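Local atomic coordinates of D-galactonate dehydratase family member Dd703_0947 (Dickeya dadantii, PDB entry 4IHC), a protein that shows low magnesium-dependent dehydratase activity toward D-mannonate and D-gluconate, converting both to 2-dehydro-3-deoxy-D-gluconate, although neither seems to be its physiological substrate. Residues M296-V301 against Y317-V322; F269-P274 against S290-S295; G138-D143 against L364-P369. All coordinates share one frame; numbering follows the deposited sequence.

Interaction 1: residues M296-V301 against Y317-V322; sequences MGELFV and YIRCHV. With MG (magnesium ion), chain I.
Arg-319 runs past Met-296 and alongside Glu-298 toward the magnesium ion, so its course from CB to guanidinium traces much of the contact. Its CB lies 3.4 Å from Met-296 O, and CG stays against the same oxygen. With chi1 at -66°, CG sits beside the backbone N and anti to the carbonyl carbon; bends at chi2 and chi3 then carry the chain round to the Glu-298 carboxylate. On the way CD packs on the Tyr-270 hydroxyl, and NH1 gives a weak hydrogen bond to Ala-346 O. The two flat groups point the same way, 57° apart, and meet through one atom pair, Arg-319 NH2 and Glu-298 OE1, at 3.6 Å, too far for a hydrogen bond. NH2 is instead taken up by a salt bridge to Glu-375 and a hydrogen bond to Glu-272. Glu-298 OE1 binds the magnesium ion at 2.3 Å, while Glu-298 OE2 accepts a hydrogen bond of 2.7 Å from water 2, itself a metal ligand; Asp-246 and Glu-272 supply the other protein ligands.

The scaffold is a pair of neighbouring parallel strands of the enolase-type barrel, at the C-terminal ends of whose strands the metal site lies. Met-296 and Ile-318 form the bridge: Met-296 N donates to Tyr-317 O (3.2 Å, 156° at the hydrogen), and Arg-319 N donates to Met-296 O (2.8 Å). Beyond it, Gly-297 to Phe-300 make a type I turn, closed by Phe-300 N bonding to Gly-297 O. The Phe-300 side chain slants across Ile-318, with CD2 4.2 Å from Ile-318 CD1, and Phe-300 CB approaches Cys-320 SG. Further along, water 1 accepts from His-321 N and lies 2.8 Å from Glu-298 O and Phe-300 O, with more acceptors about it than it has protons. Trp-104 of a second subunit donates through NE1 to Glu-298 O.

Interaction 2: residues F269-P274 against S290-S295; sequences FYLEDP and SSTPIS. With MG (magnesium ion), chain I.
Leu-271 and Ile-294 pair side by side as a parallel beta bridge, followed by a second between Glu-272 and Ser-295, and three backbone hydrogen bonds stitch the strands together. Leu-271 N donates to Pro-293 O at 2.8 Å in a nearly straight bond, 172° at the hydrogen. Leu-271 O receives Ser-295 N at 3.1 Å, and Asp-273 N closes the series on Ser-295 O at 2.9 Å.

The pi contact is made by Ser-295, whose CB stands 3.8 Å from the centroid of the Tyr-270 ring and only 12° off its normal, a CH-pi interaction over one face. Tyr-270 has CG between its backbone N and carbonyl carbon (chi1 63°), a rotamer that holds the ring across Ser-295. Ser-295 OG lies above the same ring, displaced toward its rim, and is buried with no polar partner in the model; the Tyr-270 hydroxyl bonds to that of Tyr-148.

Apolar contacts gather where Leu-271 and Ile-294 point. Leu-271 CB meets Thr-292 CG2 at 3.8 Å, and Pro-274 CG meets Ile-294 CG2 at 3.9 Å, against helices 253-263 (Ala-260 on Leu-271) and 283-289 (Leu-286 on Pro-274 and Ile-294). This is the beta-alpha-beta unit of strand 270-272, helix 283-289 and strand 294-296.

Metal chemistry occupies the other face. The extended chain of Glu-272 brings OE2 to 1.9 Å from the magnesium ion, leaving its OE1 outside bonding distance of the metal. Next to it, Asp-273 OD2 accepts a hydrogen bond of 2.6 Å from the metal-bound water 3, making Asp-273 a second-shell residue. The contact thus divides its chemistry by face, oily toward the helices and metal-binding toward the barrel interior, with the strand pairing fixing where the carboxylates of Glu-272 and Asp-273 begin.

Interaction 3: residues G138-D143 against L364-P369; sequences GGKCRD and LDMSSP
In Arg-142, which meets Met-366 across the contact, CG lies between the backbone N and the carbonyl carbon (chi1 53°), and a further bend at chi3 turns the guanidinium in against the segment 365-369. Met-366 is bent at chi2 (-71°) and again at chi3, which returns its CE to the loop although its CB points away.

The guanidinium meets the backbone carbonyls with its edge. NH1 of Arg-142 donates to Ser-368 O at 2.7 Å, the oxygen lying near the guanidinium plane, and more weakly to Asp-365 O, also at 2.7 Å but at only 120° at the hydrogen. A second, weak bond of 3.1 Å reaches Ser-368 O from Arg-142 NH2, which also bonds to Thr-436 OG1 of a neighbouring subunit. Arg-142 NE forms a salt bridge with Asp-434 of that same subunit.

One residue back, Cys-141 N donates to Met-366 O at 2.8 Å. The methyl CE of Met-366 rests 3.6 Å from Lys-140 CB, side by side with that chain, and 3.2 Å from Arg-142 O, a buried carbonyl with no polar partner in the model.

Donors from the loop thereby meet carbonyls of the last part of helix 355-367 and the loop after it, tying them to the entry of strand 145-153, where the enolase-type barrel closes on strand 374-375.

Interactions 1 and 2 are successive steps round neighbouring parallel strands of the barrel sheet, their centres 14 Å apart. Strand 294-296 pairs with 270-272 in interaction 2 and with 317-318 in interaction 1, and interaction 2 closes along the chain before interaction 1 opens. They share the magnesium ion and waters 2 and 3, so two adjacent strand pairings place two of its three protein ligands. Interaction 3 lies 19 Å from interaction 1 and 24 Å from interaction 2, centre to centre. It encloses both in sequence, joining the loop before strand 145-153 to helix 355-367. Val-322 touches Leu-364, linking interactions 1 and 3, whereas interaction 3 stays about 10 Å from interaction 2 at nearest atoms.

Interaction 1: residues M296-V301 against Y317-V322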
ATOM      1  N   MET A 296     -13.689  16.083 -12.830  1.00 16.73           N
ATOM      2  CA  MET A 296     -14.275  14.886 -13.383  1.00 11.43           C
ATOM      3  C   MET A 296     -15.713  14.849 -12.919  1.00 10.66           C
ATOM      4  O   MET A 296     -16.061  15.399 -11.869  1.00  7.25           O
ATOM      5  CB  MET A 296     -13.569  13.634 -12.834  1.00 13.90           C
ATOM      6  CG  MET A 296     -12.176  13.368 -13.399  1.00 12.79           C
ATOM      7  SD  MET A 296     -12.230  12.493 -14.992  1.00 23.20           S
ATOM      8  CE  MET A 296     -13.277  11.078 -14.609  1.00 12.51           C
ATOM      9  N   GLY A 297     -16.559  14.190 -13.694  1.00 10.44           N
ATOM     10  CA  GLY A 297     -17.789  13.719 -13.115  1.00 11.61           C
ATOM     11  C   GLY A 297     -19.101  13.994 -13.807  1.00 12.84           C
ATOM     12  O   GLY A 297     -20.136  13.489 -13.349  1.00  7.43           O
ATOM     13  N   GLU A 298     -19.108  14.770 -14.889  1.00  7.96           N
ATOM     14  CA  GLU A 298     -20.402  14.998 -15.523  1.00 13.99           C
ATOM     15  C   GLU A 298     -21.060  13.663 -15.935  1.00 10.80           C
ATOM     16  O   GLU A 298     -22.281  13.538 -15.834  1.00 14.10           O
ATOM     17  CB  GLU A 298     -20.319  15.986 -16.689  1.00  9.79           C
ATOM     18  CG  GLU A 298     -19.716  15.380 -17.921  1.00 12.74           C
ATOM     19  CD  GLU A 298     -19.502  16.417 -19.007  1.00 19.27           C
ATOM     20  OE1 GLU A 298     -19.077  17.555 -18.684  1.00 10.00           O
ATOM     21  OE2 GLU A 298     -19.759  16.087 -20.180  1.00 26.07           O
ATOM     22  N   LEU A 299     -20.258  12.666 -16.346  1.00  8.71           N
ATOM     23  CA  LEU A 299     -20.806  11.361 -16.708  1.00 10.71           C
ATOM     24  C   LEU A 299     -21.154  10.435 -15.533  1.00 10.85           C
ATOM     25  O   LEU A 299     -21.749   9.393 -15.750  1.00 13.71           O
ATOM     26  CB  LEU A 299     -19.886  10.595 -17.659  1.00  8.18           C
ATOM     27  CG  LEU A 299     -19.918  11.048 -19.127  1.00 12.58           C
ATOM     28  CD1 LEU A 299     -18.759  10.436 -19.896  1.00 10.05           C
ATOM     29  CD2 LEU A 299     -21.240  10.674 -19.786  1.00  7.16           C
ATOM     30  N   PHE A 300     -20.768  10.798 -14.314  1.00  8.14           N
ATOM     31  CA  PHE A 300     -20.928   9.872 -13.160  1.00 13.80           C
ATOM     32  C   PHE A 300     -22.394   9.610 -12.780  1.00  9.69           C
ATOM     33  O   PHE A 300     -23.228  10.516 -12.838  1.00 13.29           O
ATOM     34  CB  PHE A 300     -20.137  10.342 -11.916  1.00 13.54           C
ATOM     35  CG  PHE A 300     -18.633  10.384 -12.107  1.00 13.07           C
ATOM     36  CD1 PHE A 300     -18.026   9.794 -13.218  1.00 18.63           C
ATOM     37  CD2 PHE A 300     -17.818  11.000 -11.149  1.00 17.54           C
ATOM     38  CE1 PHE A 300     -16.634   9.827 -13.380  1.00 14.36           C
ATOM     39  CE2 PHE A 300     -16.433  11.026 -11.295  1.00 11.26           C
ATOM     40  CZ  PHE A 300     -15.843  10.454 -12.421  1.00 12.86           C
ATOM     41  N   VAL A 301     -22.687   8.361 -12.405  1.00 13.28           N
ATOM     42  CA  VAL A 301     -24.032   7.905 -12.068  1.00  8.30           C
ATOM     43  C   VAL A 301     -24.001   6.952 -10.860  1.00 14.45           C
ATOM     44  O   VAL A 301     -25.038   6.455 -10.416  1.00 27.78           O
ATOM     45  CB  VAL A 301     -24.719   7.184 -13.258  1.00 11.15           C
ATOM     46  CG1 VAL A 301     -24.972   8.152 -14.416  1.00 14.29           C
ATOM     47  CG2 VAL A 301     -23.877   6.037 -13.792  1.00 11.84           C
ATOM     48  N   TYR A 317     -12.134  19.114  -8.579  1.00  6.00           N
ATOM     49  CA  TYR A 317     -13.481  19.643  -8.779  1.00  7.20           C
ATOM     50  C   TYR A 317     -14.342  18.459  -9.181  1.00 10.14           C
ATOM     51  O   TYR A 317     -13.963  17.677 -10.050  1.00  8.78           O
ATOM     52  CB  TYR A 317     -13.502  20.701  -9.895  1.00  8.63           C
ATOM     53  CG  TYR A 317     -12.697  21.944  -9.548  1.00  8.11           C
ATOM     54  CD1 TYR A 317     -13.300  23.017  -8.885  1.00  7.84           C
ATOM     55  CD2 TYR A 317     -11.341  22.024  -9.850  1.00  6.47           C
ATOM     56  CE1 TYR A 317     -12.574  24.152  -8.551  1.00  5.90           C
ATOM     57  CE2 TYR A 317     -10.593  23.142  -9.516  1.00  4.92           C
ATOM     58  CZ  TYR A 317     -11.217  24.189  -8.862  1.00  8.00           C
ATOM     59  OH  TYR A 317     -10.510  25.288  -8.515  1.00 11.08           O
ATOM     60  N   ILE A 318     -15.488  18.322  -8.537  1.00 11.02           N
ATOM     61  CA  ILE A 318     -16.460  17.301  -8.905  1.00 11.94           C
ATOM     62  C   ILE A 318     -17.529  17.956  -9.811  1.00 12.84           C
ATOM     63  O   ILE A 318     -18.111  19.015  -9.456  1.00 10.83           O
ATOM     64  CB  ILE A 318     -17.059  16.638  -7.629  1.00 14.38           C
ATOM     65  CG1 ILE A 318     -18.001  15.486  -7.991  1.00 15.53           C
ATOM     66  CG2 ILE A 318     -17.805  17.661  -6.771  1.00 11.84           C
ATOM     67  CD1 ILE A 318     -17.286  14.342  -8.694  1.00 14.22           C
ATOM     68  N   ARG A 319     -17.812  17.323 -10.953  1.00  8.68           N
ATOM     69  CA  ARG A 319     -18.618  17.929 -12.025  1.00  8.67           C
ATOM     70  C   ARG A 319     -19.970  17.293 -12.316  1.00 17.85           C
ATOM     71  O   ARG A 319     -20.490  17.438 -13.428  1.00 14.06           O
ATOM     72  CB  ARG A 319     -17.846  17.868 -13.337  1.00 10.80           C
ATOM     73  CG  ARG A 319     -16.604  18.717 -13.368  1.00 13.89           C
ATOM     74  CD  ARG A 319     -17.004  20.093 -13.856  1.00 14.37           C
ATOM     75  NE  ARG A 319     -17.530  20.018 -15.193  1.00 15.00           N
ATOM     76  CZ  ARG A 319     -18.417  20.864 -15.717  1.00  9.70           C
ATOM     77  NH1 ARG A 319     -18.923  21.865 -15.007  1.00  8.10           N
ATOM     78  NH2 ARG A 319     -18.807  20.680 -16.963  1.00  4.89           N
ATOM     79  N   CYS A 320     -20.546  16.599 -11.354  1.00  9.53           N
ATOM     80  CA  CYS A 320     -21.762  15.846 -11.630  1.00 11.83           C
ATOM     81  C   CYS A 320     -22.887  16.695 -12.180  1.00  9.15           C
ATOM     82  O   CYS A 320     -22.991  17.885 -11.878  1.00 12.24           O
ATOM     83  CB  CYS A 320     -22.229  15.073 -10.390  1.00  9.95           C
ATOM     84  SG  CYS A 320     -21.016  13.831  -9.857  1.00 19.07           S
ATOM     85  N   HIS A 321     -23.702  16.064 -13.011  1.00  8.36           N
ATOM     86  CA  HIS A 321     -24.998  16.581 -13.425  1.00 10.90           C
ATOM     87  C   HIS A 321     -25.966  16.225 -12.317  1.00 12.16           C
ATOM     88  O   HIS A 321     -26.292  15.038 -12.092  1.00 15.17           O
ATOM     89  CB  HIS A 321     -25.426  15.899 -14.729  1.00 15.63           C
ATOM     90  CG  HIS A 321     -26.523  16.612 -15.461  1.00 25.66           C
ATOM     91  ND1 HIS A 321     -26.284  17.460 -16.529  1.00 16.15           N
ATOM     92  CD2 HIS A 321     -27.866  16.592 -15.287  1.00 22.15           C
ATOM     93  CE1 HIS A 321     -27.439  17.921 -16.984  1.00 17.88           C
ATOM     94  NE2 HIS A 321     -28.411  17.424 -16.237  1.00 32.67           N
ATOM     95  N   VAL A 322     -26.444  17.248 -11.618  1.00  9.18           N
ATOM     96  CA  VAL A 322     -27.191  17.046 -10.394  1.00 12.04           C
ATOM     97  C   VAL A 322     -28.387  16.084 -10.545  1.00 12.56           C
ATOM     98  O   VAL A 322     -28.584  15.170  -9.707  1.00  8.79           O
ATOM     99  CB  VAL A 322     -27.593  18.400  -9.754  1.00 10.57           C
ATOM    100  CG1 VAL A 322     -28.626  18.188  -8.669  1.00  8.56           C
ATOM    101  CG2 VAL A 322     -26.353  19.109  -9.185  1.00 10.14           C
TER
HETATM  102 MG    MG I 501     -17.556  18.480 -20.102  1.00 11.28          MG
HETATM  103  O   HOH W   1     -23.498  13.229 -13.318  1.00 10.07           O
HETATM  104  O   HOH W   2     -18.558  18.093 -21.613  1.00 16.20           O
HETATM  105  O   HOH W   3     -16.652  16.682 -20.166  1.00 14.91           O

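Interaction 2: residues F269-P274 against S290-S295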
ATOM      1  N   PHE A 269      -7.615  26.816 -14.762  1.00 10.07           N
ATOM      2  CA  PHE A 269      -8.447  26.700 -13.576  1.00 15.29           C
ATOM      3  C   PHE A 269      -8.771  25.219 -13.346  1.00 10.59           C
ATOM      4  O   PHE A 269      -8.719  24.717 -12.201  1.00 11.97           O
ATOM      5  CB  PHE A 269      -9.722  27.523 -13.759  1.00 11.09           C
ATOM      6  CG  PHE A 269     -10.596  27.537 -12.550  1.00 13.39           C
ATOM      7  CD1 PHE A 269     -10.315  28.386 -11.486  1.00 12.92           C
ATOM      8  CD2 PHE A 269     -11.703  26.708 -12.471  1.00 13.19           C
ATOM      9  CE1 PHE A 269     -11.121  28.384 -10.356  1.00 13.73           C
ATOM     10  CE2 PHE A 269     -12.495  26.696 -11.336  1.00 11.66           C
ATOM     11  CZ  PHE A 269     -12.218  27.559 -10.294  1.00 12.79           C
ATOM     12  N   TYR A 270      -9.154  24.538 -14.430  1.00 11.20           N
ATOM     13  CA  TYR A 270      -9.118  23.078 -14.450  1.00  9.31           C
ATOM     14  C   TYR A 270      -9.151  22.437 -15.829  1.00  7.78           C
ATOM     15  O   TYR A 270      -9.722  22.977 -16.760  1.00 10.17           O
ATOM     16  CB  TYR A 270     -10.173  22.451 -13.547  1.00  6.53           C
ATOM     17  CG  TYR A 270     -11.653  22.692 -13.842  1.00  9.13           C
ATOM     18  CD1 TYR A 270     -12.247  22.287 -15.038  1.00  7.59           C
ATOM     19  CD2 TYR A 270     -12.488  23.224 -12.850  1.00  8.51           C
ATOM     20  CE1 TYR A 270     -13.628  22.474 -15.273  1.00  9.89           C
ATOM     21  CE2 TYR A 270     -13.848  23.385 -13.066  1.00  8.16           C
ATOM     22  CZ  TYR A 270     -14.416  23.007 -14.274  1.00  8.10           C
ATOM     23  OH  TYR A 270     -15.773  23.176 -14.448  1.00 11.32           O
ATOM     24  N   LEU A 271      -8.508  21.280 -15.931  1.00  6.32           N
ATOM     25  CA  LEU A 271      -8.588  20.422 -17.092  1.00  6.67           C
ATOM     26  C   LEU A 271      -9.655  19.346 -16.826  1.00  9.93           C
ATOM     27  O   LEU A 271      -9.544  18.597 -15.857  1.00 10.67           O
ATOM     28  CB  LEU A 271      -7.221  19.790 -17.335  1.00  9.64           C
ATOM     29  CG  LEU A 271      -7.061  18.855 -18.555  1.00 12.64           C
ATOM     30  CD1 LEU A 271      -7.318  19.608 -19.843  1.00 10.47           C
ATOM     31  CD2 LEU A 271      -5.664  18.247 -18.593  1.00 13.91           C
ATOM     32  N   GLU A 272     -10.674  19.283 -17.682  1.00  7.43           N
ATOM     33  CA  GLU A 272     -11.871  18.514 -17.401  1.00 11.56           C
ATOM     34  C   GLU A 272     -11.911  17.183 -18.144  1.00 13.61           C
ATOM     35  O   GLU A 272     -11.533  17.111 -19.315  1.00 12.17           O
ATOM     36  CB  GLU A 272     -13.105  19.351 -17.770  1.00 13.20           C
ATOM     37  CG  GLU A 272     -14.393  18.567 -17.800  1.00 17.87           C
ATOM     38  CD  GLU A 272     -15.589  19.444 -18.084  1.00 29.18           C
ATOM     39  OE1 GLU A 272     -15.477  20.673 -17.886  1.00 22.69           O
ATOM     40  OE2 GLU A 272     -16.642  18.902 -18.494  1.00 27.57           O
ATOM     41  N   ASP A 273     -12.390  16.141 -17.463  1.00 15.40           N
ATOM     42  CA  ASP A 273     -12.563  14.812 -18.077  1.00 13.09           C
ATOM     43  C   ASP A 273     -11.341  14.303 -18.878  1.00 12.38           C
ATOM     44  O   ASP A 273     -11.463  13.943 -20.032  1.00 12.84           O
ATOM     45  CB  ASP A 273     -13.860  14.762 -18.911  1.00 16.12           C
ATOM     46  CG  ASP A 273     -15.145  14.728 -18.034  1.00 38.45           C
ATOM     47  OD1 ASP A 273     -15.047  14.805 -16.784  1.00 29.13           O
ATOM     48  OD2 ASP A 273     -16.270  14.647 -18.595  1.00 37.30           O
ATOM     49  N   PRO A 274     -10.165  14.203 -18.236  1.00  9.02           N
ATOM     50  CA  PRO A 274      -9.023  13.615 -18.931  1.00 13.23           C
ATOM     51  C   PRO A 274      -9.237  12.131 -19.240  1.00 15.30           C
ATOM     52  O   PRO A 274      -8.628  11.608 -20.167  1.00 12.69           O
ATOM     53  CB  PRO A 274      -7.865  13.783 -17.927  1.00 12.69           C
ATOM     54  CG  PRO A 274      -8.524  13.909 -16.612  1.00 10.06           C
ATOM     55  CD  PRO A 274      -9.822  14.636 -16.877  1.00  8.22           C
ATOM     56  N   SER A 290       1.311  15.229 -12.468  1.00  9.52           N
ATOM     57  CA  SER A 290       0.863  16.539 -12.924  1.00 10.79           C
ATOM     58  C   SER A 290       0.234  17.373 -11.823  1.00 10.14           C
ATOM     59  O   SER A 290      -0.457  16.845 -10.939  1.00 13.26           O
ATOM     60  CB  SER A 290      -0.098  16.399 -14.114  1.00 13.43           C
ATOM     61  OG  SER A 290      -0.607  17.671 -14.501  1.00 25.68           O
ATOM     62  N   SER A 291       0.466  18.678 -11.869  1.00 13.71           N
ATOM     63  CA  SER A 291      -0.138  19.584 -10.915  1.00 12.94           C
ATOM     64  C   SER A 291      -1.228  20.476 -11.540  1.00 13.71           C
ATOM     65  O   SER A 291      -1.681  21.428 -10.922  1.00 15.16           O
ATOM     66  CB  SER A 291       0.935  20.416 -10.192  1.00 14.60           C
ATOM     67  OG  SER A 291       1.864  20.967 -11.098  1.00 18.28           O
ATOM     68  N   THR A 292      -1.668  20.137 -12.747  1.00 11.36           N
ATOM     69  CA  THR A 292      -2.803  20.811 -13.368  1.00  7.69           C
ATOM     70  C   THR A 292      -4.080  20.412 -12.650  1.00  9.62           C
ATOM     71  O   THR A 292      -4.309  19.246 -12.433  1.00 10.61           O
ATOM     72  CB  THR A 292      -2.874  20.480 -14.859  1.00 13.19           C
ATOM     73  OG1 THR A 292      -1.755  21.101 -15.529  1.00 13.70           O
ATOM     74  CG2 THR A 292      -4.157  21.002 -15.452  1.00  8.48           C
ATOM     75  N   PRO A 293      -4.889  21.381 -12.213  1.00 10.05           N
ATOM     76  CA  PRO A 293      -6.096  20.943 -11.495  1.00 13.41           C
ATOM     77  C   PRO A 293      -7.001  20.139 -12.431  1.00 14.76           C
ATOM     78  O   PRO A 293      -7.116  20.445 -13.631  1.00  8.99           O
ATOM     79  CB  PRO A 293      -6.772  22.260 -11.092  1.00 12.95           C
ATOM     80  CG  PRO A 293      -5.704  23.333 -11.273  1.00 12.46           C
ATOM     81  CD  PRO A 293      -4.850  22.838 -12.405  1.00 10.23           C
ATOM     82  N   ILE A 294      -7.646  19.126 -11.877  1.00 11.77           N
ATOM     83  CA  ILE A 294      -8.460  18.212 -12.650  1.00 10.78           C
ATOM     84  C   ILE A 294      -9.896  18.265 -12.184  1.00 10.89           C
ATOM     85  O   ILE A 294     -10.165  18.375 -10.996  1.00 13.98           O
ATOM     86  CB  ILE A 294      -7.947  16.769 -12.460  1.00 14.62           C
ATOM     87  CG1 ILE A 294      -6.470  16.679 -12.868  1.00 11.95           C
ATOM     88  CG2 ILE A 294      -8.801  15.770 -13.220  1.00  7.87           C
ATOM     89  CD1 ILE A 294      -6.207  17.046 -14.322  1.00 11.26           C
ATOM     90  N   SER A 295     -10.829  18.173 -13.121  1.00 13.09           N
ATOM     91  CA  SER A 295     -12.214  17.984 -12.745  1.00 10.59           C
ATOM     92  C   SER A 295     -12.758  16.773 -13.470  1.00 11.03           C
ATOM     93  O   SER A 295     -12.345  16.464 -14.575  1.00 10.52           O
ATOM     94  CB  SER A 295     -13.035  19.219 -13.092  1.00 17.04           C
ATOM     95  OG  SER A 295     -13.066  19.400 -14.492  1.00 18.66           O
TER
HETATM   96 MG    MG I 501     -17.556  18.480 -20.102  1.00 11.28          MG
HETATM   97  O   HOH W   3     -16.652  16.682 -20.166  1.00 14.91           O
HETATM   98  O   HOH W   2     -18.558  18.093 -21.613  1.00 16.20           O

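Interaction 3: residues G138-D143 against L364-P369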
ATOM      1  N   GLY A 138     -28.376  25.514   4.903  1.00 11.77           N
ATOM      2  CA  GLY A 138     -27.275  26.179   5.615  1.00 17.58           C
ATOM      3  C   GLY A 138     -27.214  27.697   5.458  1.00 16.23           C
ATOM      4  O   GLY A 138     -26.475  28.367   6.190  1.00 18.96           O
ATOM      5  N   GLY A 139     -27.991  28.265   4.533  1.00 13.80           N
ATOM      6  CA  GLY A 139     -27.976  29.735   4.354  1.00 13.31           C
ATOM      7  C   GLY A 139     -26.830  30.182   3.447  1.00 21.78           C
ATOM      8  O   GLY A 139     -25.978  29.357   3.071  1.00 18.94           O
ATOM      9  N   LYS A 140     -26.808  31.474   3.078  1.00 17.27           N
ATOM     10  CA  LYS A 140     -25.824  32.019   2.122  1.00 16.26           C
ATOM     11  C   LYS A 140     -24.371  31.922   2.595  1.00 20.40           C
ATOM     12  O   LYS A 140     -24.035  32.337   3.722  1.00 15.80           O
ATOM     13  CB  LYS A 140     -26.139  33.475   1.762  1.00 15.18           C
ATOM     14  CG  LYS A 140     -27.522  33.678   1.141  1.00 25.24           C
ATOM     15  CD  LYS A 140     -27.579  34.974   0.337  1.00 52.58           C
ATOM     16  CE  LYS A 140     -28.954  35.186  -0.288  1.00 52.02           C
ATOM     17  NZ  LYS A 140     -28.925  36.012  -1.531  1.00 34.43           N
ATOM     18  N   CYS A 141     -23.506  31.416   1.718  1.00 12.71           N
ATOM     19  CA  CYS A 141     -22.088  31.317   2.026  1.00  8.93           C
ATOM     20  C   CYS A 141     -21.279  32.291   1.199  1.00 15.71           C
ATOM     21  O   CYS A 141     -20.063  32.368   1.331  1.00 16.96           O
ATOM     22  CB  CYS A 141     -21.570  29.911   1.738  1.00 13.70           C
ATOM     23  SG  CYS A 141     -22.052  28.707   2.998  1.00 22.80           S
ATOM     24  N   ARG A 142     -21.946  32.984   0.288  1.00 14.23           N
ATOM     25  CA  ARG A 142     -21.252  33.892  -0.585  1.00 11.65           C
ATOM     26  C   ARG A 142     -22.286  34.909  -1.058  1.00 18.07           C
ATOM     27  O   ARG A 142     -23.474  34.762  -0.766  1.00 15.09           O
ATOM     28  CB  ARG A 142     -20.592  33.143  -1.760  1.00 14.84           C
ATOM     29  CG  ARG A 142     -21.531  32.233  -2.547  1.00  9.09           C
ATOM     30  CD  ARG A 142     -20.759  31.295  -3.459  1.00  9.99           C
ATOM     31  NE  ARG A 142     -19.576  30.777  -2.780  1.00  8.65           N
ATOM     32  CZ  ARG A 142     -19.595  29.764  -1.932  1.00 14.12           C
ATOM     33  NH1 ARG A 142     -20.721  29.115  -1.696  1.00  7.85           N
ATOM     34  NH2 ARG A 142     -18.485  29.374  -1.337  1.00 14.79           N
ATOM     35  N   ASP A 143     -21.836  35.942  -1.765  1.00 12.59           N
ATOM     36  CA  ASP A 143     -22.690  37.095  -2.046  1.00 13.88           C
ATOM     37  C   ASP A 143     -23.167  37.067  -3.467  1.00 15.19           C
ATOM     38  O   ASP A 143     -24.028  37.840  -3.849  1.00 15.93           O
ATOM     39  CB  ASP A 143     -21.951  38.397  -1.742  1.00 20.68           C
ATOM     40  CG  ASP A 143     -21.761  38.603  -0.246  1.00 23.38           C
ATOM     41  OD1 ASP A 143     -22.778  38.563   0.491  1.00 21.54           O
ATOM     42  OD2 ASP A 143     -20.601  38.768   0.201  1.00 16.26           O
ATOM     43  N   LEU A 364     -27.586  24.878  -4.287  1.00 10.10           N
ATOM     44  CA  LEU A 364     -26.421  24.143  -3.805  1.00 12.06           C
ATOM     45  C   LEU A 364     -25.180  25.037  -3.782  1.00 10.36           C
ATOM     46  O   LEU A 364     -24.416  25.027  -2.824  1.00  8.70           O
ATOM     47  CB  LEU A 364     -26.164  22.923  -4.694  1.00 10.64           C
ATOM     48  CG  LEU A 364     -27.146  21.769  -4.537  1.00 11.19           C
ATOM     49  CD1 LEU A 364     -27.029  20.848  -5.736  1.00  8.09           C
ATOM     50  CD2 LEU A 364     -26.905  21.022  -3.219  1.00 12.75           C
ATOM     51  N   ASP A 365     -24.958  25.810  -4.839  1.00  8.58           N
ATOM     52  CA  ASP A 365     -23.768  26.682  -4.885  1.00  9.79           C
ATOM     53  C   ASP A 365     -23.763  27.722  -3.744  1.00 13.93           C
ATOM     54  O   ASP A 365     -22.743  27.969  -3.112  1.00 12.53           O
ATOM     55  CB  ASP A 365     -23.712  27.425  -6.219  1.00  8.80           C
ATOM     56  CG  ASP A 365     -23.405  26.514  -7.395  1.00 12.19           C
ATOM     57  OD1 ASP A 365     -22.850  25.399  -7.207  1.00 13.10           O
ATOM     58  OD2 ASP A 365     -23.719  26.922  -8.529  1.00 10.45           O
ATOM     59  N   MET A 366     -24.921  28.331  -3.488  1.00 15.32           N
ATOM     60  CA  MET A 366     -25.065  29.349  -2.451  1.00  9.51           C
ATOM     61  C   MET A 366     -24.824  28.799  -1.030  1.00 13.51           C
ATOM     62  O   MET A 366     -24.451  29.522  -0.097  1.00 14.28           O
ATOM     63  CB  MET A 366     -26.461  29.963  -2.533  1.00 12.07           C
ATOM     64  CG  MET A 366     -26.658  30.970  -3.666  1.00 34.19           C
ATOM     65  SD  MET A 366     -25.790  32.547  -3.419  1.00 38.21           S
ATOM     66  CE  MET A 366     -25.422  32.444  -1.655  1.00 15.63           C
ATOM     67  N   SER A 367     -25.064  27.521  -0.836  1.00 11.11           N
ATOM     68  CA  SER A 367     -25.002  27.043   0.512  1.00 14.83           C
ATOM     69  C   SER A 367     -23.762  26.182   0.782  1.00 21.20           C
ATOM     70  O   SER A 367     -23.619  25.686   1.893  1.00 22.50           O
ATOM     71  CB  SER A 367     -26.254  26.244   0.803  1.00 13.89           C
ATOM     72  OG  SER A 367     -26.344  25.192  -0.151  1.00 25.62           O
ATOM     73  N   SER A 368     -22.889  25.986  -0.210  1.00 16.69           N
ATOM     74  CA  SER A 368     -21.671  25.139  -0.022  1.00 18.08           C
ATOM     75  C   SER A 368     -20.423  25.953   0.323  1.00 15.14           C
ATOM     76  O   SER A 368     -20.036  26.851  -0.437  1.00 19.41           O
ATOM     77  CB  SER A 368     -21.335  24.334  -1.290  1.00 19.25           C
ATOM     78  OG  SER A 368     -22.333  23.391  -1.624  1.00 26.47           O
ATOM     79  N   PRO A 369     -19.749  25.612   1.435  1.00 12.91           N
ATOM     80  CA  PRO A 369     -18.464  26.262   1.710  1.00 15.24           C
ATOM     81  C   PRO A 369     -17.419  25.912   0.638  1.00 18.20           C
ATOM     82  O   PRO A 369     -16.607  26.756   0.278  1.00 16.03           O
ATOM     83  CB  PRO A 369     -18.069  25.727   3.101  1.00 13.38           C
ATOM     84  CG  PRO A 369     -19.344  25.197   3.688  1.00 29.43           C
ATOM     85  CD  PRO A 369     -20.176  24.718   2.530  1.00 16.70           C
TER